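Local coordinates for polysialic acid O-acetyltransferase (Escherichia coli, PDB 3JQY), which transfers acetyl groups from acetyl-CoA to the O-7 or O-9 hydroxyls of polymeric sialic acid in the bacterial capsule, at residues 48-62 with 70-84. Residues are numbered along the deposited sequence; the frame is centred on the assembly and turned at random. Where two conformers were deposited one is given.
Sequences VNSKENKVQFNGNNN and VECRWLTVIFRGDNN
Asn49 meets two side chains of 70-84: its ND2 donates to Glu71 OE2 at 3.1 Å, arriving above the carboxylate plane, and its backbone O accepts from Arg73 NH1 at 2.9 Å, in the guanidinium plane. Arg73 reaches back through a bend at chi3 (66°), and an alanine here would probably leave the Asn49 carbonyl without this donor and the turn less firmly tied. Ser50 OG takes the Cys72 N-H at 3.0 Å and gives its own proton to Val48 O, a side-chain link inserted among the backbone bonds. The aliphatic part of Lys51 touches two flat groups: CD lies over one face of the Arg73 guanidinium, while CG sits over the Trp74 ring, 4.2 Å from the centroid of its six-membered ring. Glu52 CB covers the five-membered ring on the same face, 3.6 Å from its centroid, both being CH-pi contacts.

Strands 53-58 and 75-80 then run parallel, their axes 3° apart, with backbone bonds alternating in direction from Lys54 N to Leu75 O through Gly81 N to Asn58 O. Val55, Phe57, Val77 and Phe79 share the buried face. There the two phenyl rings point the same way, 12° from parallel but slid apart, with centroids at 5.0 Å; Val55 CG2 meets the edge of Phe79. Beyond the strands, Asn60 N donates to Asp82 OD1 at 2.8 Å, and Asn62 CB lies over one face of the Phe79 ring in another CH-pi contact.

Strand 31-35 continues the sheet beside 53-58, and 97-101 beside 75-80. This in-register stacking of successive coils is characteristic of the left-handed beta-helix of hexapeptide-repeat transferases. Here valine on valine and phenylalanine on phenylalanine pack on the buried face, while side-chain hydrogen bonds and CH-pi contacts join the two coils at the corners.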
# COMPACT_ATOMS: atom_id res chain seq x y z
N VAL B 48 -21.93 12.02 18.52
CA VAL B 48 -20.90 12.58 19.38
C VAL B 48 -19.62 12.88 18.60
O VAL B 48 -19.23 12.12 17.71
CB VAL B 48 -20.58 11.67 20.59
CG1 VAL B 48 -21.78 11.58 21.52
CG2 VAL B 48 -20.16 10.29 20.12
N ASN B 49 -18.99 14.00 18.93
CA ASN B 49 -17.71 14.38 18.33
C ASN B 49 -17.65 14.23 16.81
O ASN B 49 -16.64 13.79 16.27
CB ASN B 49 -16.59 13.57 18.98
CG ASN B 49 -15.21 14.11 18.64
OD1 ASN B 49 -15.01 15.32 18.57
ND2 ASN B 49 -14.26 13.20 18.45
N SER B 50 -18.74 14.59 16.13
CA SER B 50 -18.86 14.36 14.69
C SER B 50 -18.67 15.61 13.84
O SER B 50 -19.01 16.71 14.28
CB SER B 50 -20.23 13.74 14.38
OG SER B 50 -20.35 12.46 14.98
N LYS B 51 -18.15 15.44 12.63
CA LYS B 51 -17.92 16.57 11.74
C LYS B 51 -17.70 16.15 10.29
O LYS B 51 -17.21 15.05 10.02
CB LYS B 51 -16.70 17.37 12.20
CG LYS B 51 -15.39 16.64 11.98
CD LYS B 51 -14.21 17.44 12.52
CE LYS B 51 -14.07 18.78 11.82
NZ LYS B 51 -12.89 19.54 12.33
N GLU B 52 -18.06 17.03 9.37
CA GLU B 52 -17.67 16.92 7.96
C GLU B 52 -18.17 15.65 7.30
O GLU B 52 -17.45 15.00 6.54
CB GLU B 52 -16.15 17.02 7.83
CG GLU B 52 -15.57 18.35 8.28
CD GLU B 52 -15.84 19.47 7.30
OE1 GLU B 52 -16.34 19.18 6.19
OE2 GLU B 52 -15.55 20.64 7.64
N ASN B 53 -19.42 15.29 7.58
CA ASN B 53 -20.01 14.08 7.01
C ASN B 53 -20.94 14.39 5.84
O ASN B 53 -21.48 15.49 5.74
CB ASN B 53 -20.77 13.32 8.09
CG ASN B 53 -19.92 13.05 9.30
OD1 ASN B 53 -20.21 13.51 10.41
ND2 ASN B 53 -18.84 12.31 9.10
N LYS B 54 -21.12 13.41 4.96
CA LYS B 54 -21.96 13.60 3.79
C LYS B 54 -22.76 12.35 3.44
O LYS B 54 -22.27 11.23 3.55
CB LYS B 54 -21.09 14.00 2.59
CG LYS B 54 -20.38 15.34 2.77
CD LYS B 54 -19.00 15.36 2.11
CE LYS B 54 -19.07 14.98 0.64
NZ LYS B 54 -20.04 15.83 -0.12
N VAL B 55 -24.01 12.56 3.04
CA VAL B 55 -24.81 11.48 2.48
C VAL B 55 -25.32 11.92 1.10
O VAL B 55 -25.79 13.05 0.93
CB VAL B 55 -25.98 11.06 3.40
CG1 VAL B 55 -26.88 12.24 3.68
CG2 VAL B 55 -26.78 9.92 2.77
N GLN B 56 -25.17 11.03 0.13
CA GLN B 56 -25.55 11.30 -1.24
C GLN B 56 -26.47 10.18 -1.70
O GLN B 56 -26.07 9.02 -1.74
CB GLN B 56 -24.31 11.35 -2.13
CG GLN B 56 -24.59 11.51 -3.61
CD GLN B 56 -24.93 12.94 -3.98
OE1 GLN B 56 -24.19 13.87 -3.65
NE2 GLN B 56 -26.05 13.13 -4.66
N PHE B 57 -27.71 10.52 -2.03
CA PHE B 57 -28.66 9.54 -2.55
C PHE B 57 -28.75 9.70 -4.07
O PHE B 57 -29.33 10.67 -4.55
CB PHE B 57 -30.06 9.77 -1.97
CG PHE B 57 -30.18 9.50 -0.48
CD1 PHE B 57 -30.24 8.20 -0.00
CD2 PHE B 57 -30.29 10.54 0.42
CE1 PHE B 57 -30.38 7.94 1.35
CE2 PHE B 57 -30.43 10.30 1.78
CZ PHE B 57 -30.47 8.99 2.24
N ASN B 58 -28.15 8.77 -4.80
CA ASN B 58 -28.25 8.76 -6.26
C ASN B 58 -29.15 7.60 -6.70
O ASN B 58 -28.74 6.75 -7.49
CB ASN B 58 -26.88 8.59 -6.91
CG ASN B 58 -26.00 9.82 -6.79
OD1 ASN B 58 -26.49 10.94 -6.66
ND2 ASN B 58 -24.69 9.61 -6.84
N GLY B 59 -30.37 7.58 -6.18
CA GLY B 59 -31.31 6.51 -6.44
C GLY B 59 -32.52 6.64 -5.54
O GLY B 59 -32.66 7.63 -4.83
N ASN B 60 -33.38 5.63 -5.56
CA ASN B 60 -34.65 5.69 -4.84
C ASN B 60 -34.78 4.65 -3.74
O ASN B 60 -34.15 3.59 -3.79
CB ASN B 60 -35.80 5.50 -5.83
CG ASN B 60 -35.68 6.40 -7.04
OD1 ASN B 60 -35.33 7.57 -6.93
ND2 ASN B 60 -35.98 5.85 -8.22
N ASN B 61 -35.61 4.95 -2.75
CA ASN B 61 -35.99 3.98 -1.73
C ASN B 61 -34.80 3.42 -0.97
O ASN B 61 -34.77 2.23 -0.65
CB ASN B 61 -36.82 2.86 -2.34
CG ASN B 61 -38.09 3.38 -3.00
OD1 ASN B 61 -38.50 2.89 -4.05
ND2 ASN B 61 -38.69 4.39 -2.39
N ASN B 62 -33.82 4.27 -0.71
CA ASN B 62 -32.67 3.90 0.10
C ASN B 62 -32.89 4.31 1.55
O ASN B 62 -33.71 5.17 1.83
CB ASN B 62 -31.42 4.61 -0.42
CG ASN B 62 -31.12 4.26 -1.86
OD1 ASN B 62 -31.28 5.09 -2.76
ND2 ASN B 62 -30.69 3.04 -2.09
N VAL B 70 -22.95 7.53 18.00
CA VAL B 70 -21.98 7.19 16.99
C VAL B 70 -21.12 8.43 16.72
O VAL B 70 -21.61 9.56 16.77
CB VAL B 70 -22.68 6.72 15.70
CG1 VAL B 70 -21.66 6.45 14.59
CG2 VAL B 70 -23.51 5.47 15.99
N GLU B 71 -19.83 8.22 16.49
CA GLU B 71 -18.96 9.31 16.07
C GLU B 71 -18.64 9.14 14.59
O GLU B 71 -18.00 8.17 14.21
CB GLU B 71 -17.66 9.28 16.88
CG GLU B 71 -16.57 10.19 16.34
CD GLU B 71 -15.23 9.94 17.02
OE1 GLU B 71 -14.30 9.45 16.35
OE2 GLU B 71 -15.12 10.22 18.23
N CYS B 72 -19.11 10.07 13.77
CA CYS B 72 -18.80 10.07 12.34
C CYS B 72 -17.92 11.26 12.06
O CYS B 72 -18.30 12.40 12.32
CB CYS B 72 -20.08 10.21 11.52
SG CYS B 72 -21.27 8.89 11.78
N ARG B 73 -16.73 11.00 11.53
CA ARG B 73 -15.82 12.07 11.13
C ARG B 73 -15.31 11.84 9.72
O ARG B 73 -14.71 10.80 9.42
CB ARG B 73 -14.67 12.21 12.14
CG ARG B 73 -15.15 12.51 13.55
CD ARG B 73 -14.03 12.44 14.57
NE ARG B 73 -13.03 13.48 14.37
CZ ARG B 73 -13.14 14.73 14.81
NH1 ARG B 73 -14.22 15.12 15.48
NH2 ARG B 73 -12.17 15.60 14.58
N TRP B 74 -15.57 12.80 8.85
CA TRP B 74 -15.25 12.68 7.43
C TRP B 74 -15.81 11.39 6.85
O TRP B 74 -15.16 10.69 6.08
CB TRP B 74 -13.74 12.80 7.19
CG TRP B 74 -13.28 14.19 7.43
CD1 TRP B 74 -13.37 15.25 6.57
CD2 TRP B 74 -12.69 14.70 8.63
NE1 TRP B 74 -12.86 16.38 7.16
CE2 TRP B 74 -12.44 16.07 8.42
CE3 TRP B 74 -12.35 14.12 9.86
CZ2 TRP B 74 -11.85 16.87 9.39
CZ3 TRP B 74 -11.76 14.93 10.82
CH2 TRP B 74 -11.52 16.29 10.58
N LEU B 75 -17.04 11.08 7.23
CA LEU B 75 -17.75 9.94 6.66
C LEU B 75 -18.56 10.40 5.45
O LEU B 75 -19.26 11.41 5.52
CB LEU B 75 -18.69 9.34 7.70
CG LEU B 75 -19.64 8.27 7.18
CD1 LEU B 75 -18.86 7.02 6.80
CD2 LEU B 75 -20.71 7.95 8.22
N THR B 76 -18.45 9.67 4.34
CA THR B 76 -19.28 9.89 3.16
C THR B 76 -20.00 8.59 2.84
O THR B 76 -19.36 7.55 2.70
CB THR B 76 -18.44 10.30 1.93
OG1 THR B 76 -17.69 11.49 2.22
CG2 THR B 76 -19.34 10.57 0.71
N VAL B 77 -21.32 8.65 2.77
CA VAL B 77 -22.13 7.49 2.40
C VAL B 77 -22.82 7.80 1.08
O VAL B 77 -23.58 8.75 0.99
CB VAL B 77 -23.20 7.16 3.46
CG1 VAL B 77 -23.94 5.91 3.08
CG2 VAL B 77 -22.55 7.00 4.84
N ILE B 78 -22.52 7.00 0.06
CA ILE B 78 -23.10 7.21 -1.25
C ILE B 78 -24.02 6.05 -1.60
O ILE B 78 -23.62 4.89 -1.50
CB ILE B 78 -22.02 7.35 -2.34
CG1 ILE B 78 -21.10 8.52 -2.01
CG2 ILE B 78 -22.68 7.54 -3.71
CD1 ILE B 78 -19.92 8.66 -2.95
N PHE B 79 -25.24 6.37 -2.00
CA PHE B 79 -26.21 5.37 -2.43
C PHE B 79 -26.35 5.42 -3.94
O PHE B 79 -26.73 6.45 -4.50
CB PHE B 79 -27.58 5.63 -1.79
CG PHE B 79 -27.63 5.33 -0.32
CD1 PHE B 79 -27.45 6.35 0.61
CD2 PHE B 79 -27.85 4.04 0.13
CE1 PHE B 79 -27.49 6.08 1.97
CE2 PHE B 79 -27.90 3.77 1.50
CZ PHE B 79 -27.71 4.78 2.41
N ARG B 80 -26.01 4.31 -4.61
CA ARG B 80 -26.16 4.22 -6.07
C ARG B 80 -27.28 3.25 -6.40
O ARG B 80 -27.25 2.09 -5.99
CB ARG B 80 -24.85 3.78 -6.72
CG ARG B 80 -23.66 4.68 -6.42
CD ARG B 80 -22.51 4.40 -7.38
NE ARG B 80 -21.23 4.90 -6.90
CZ ARG B 80 -20.85 6.17 -6.96
NH1 ARG B 80 -21.67 7.09 -7.46
NH2 ARG B 80 -19.66 6.53 -6.50
N GLY B 81 -28.28 3.71 -7.13
CA GLY B 81 -29.40 2.84 -7.43
C GLY B 81 -30.35 2.76 -6.25
O GLY B 81 -30.33 3.64 -5.37
N ASP B 82 -31.15 1.71 -6.21
CA ASP B 82 -32.33 1.66 -5.33
C ASP B 82 -32.26 0.57 -4.27
O ASP B 82 -31.52 -0.41 -4.41
CB ASP B 82 -33.59 1.41 -6.17
CG ASP B 82 -33.71 2.34 -7.36
OD1 ASP B 82 -33.13 3.44 -7.34
OD2 ASP B 82 -34.40 1.96 -8.33
N ASN B 83 -33.05 0.75 -3.22
CA ASN B 83 -33.29 -0.29 -2.23
C ASN B 83 -32.04 -0.70 -1.46
O ASN B 83 -31.93 -1.85 -1.01
CB ASN B 83 -33.93 -1.51 -2.89
CG ASN B 83 -35.22 -1.17 -3.61
OD1 ASN B 83 -36.10 -0.52 -3.06
ND2 ASN B 83 -35.33 -1.61 -4.86
N ASN B 84 -31.09 0.22 -1.33
CA ASN B 84 -29.92 0.02 -0.48
C ASN B 84 -30.22 0.36 0.97
O ASN B 84 -31.15 1.11 1.25
CB ASN B 84 -28.76 0.91 -0.95
CG ASN B 84 -28.33 0.62 -2.37
OD1 ASN B 84 -27.69 -0.39 -2.65
ND2 ASN B 84 -28.64 1.53 -3.28
O HOH W 1 -17.15 13.60 4.16
O HOH W 2 -33.93 0.27 1.69
O HOH W 3 -36.84 -0.37 -0.29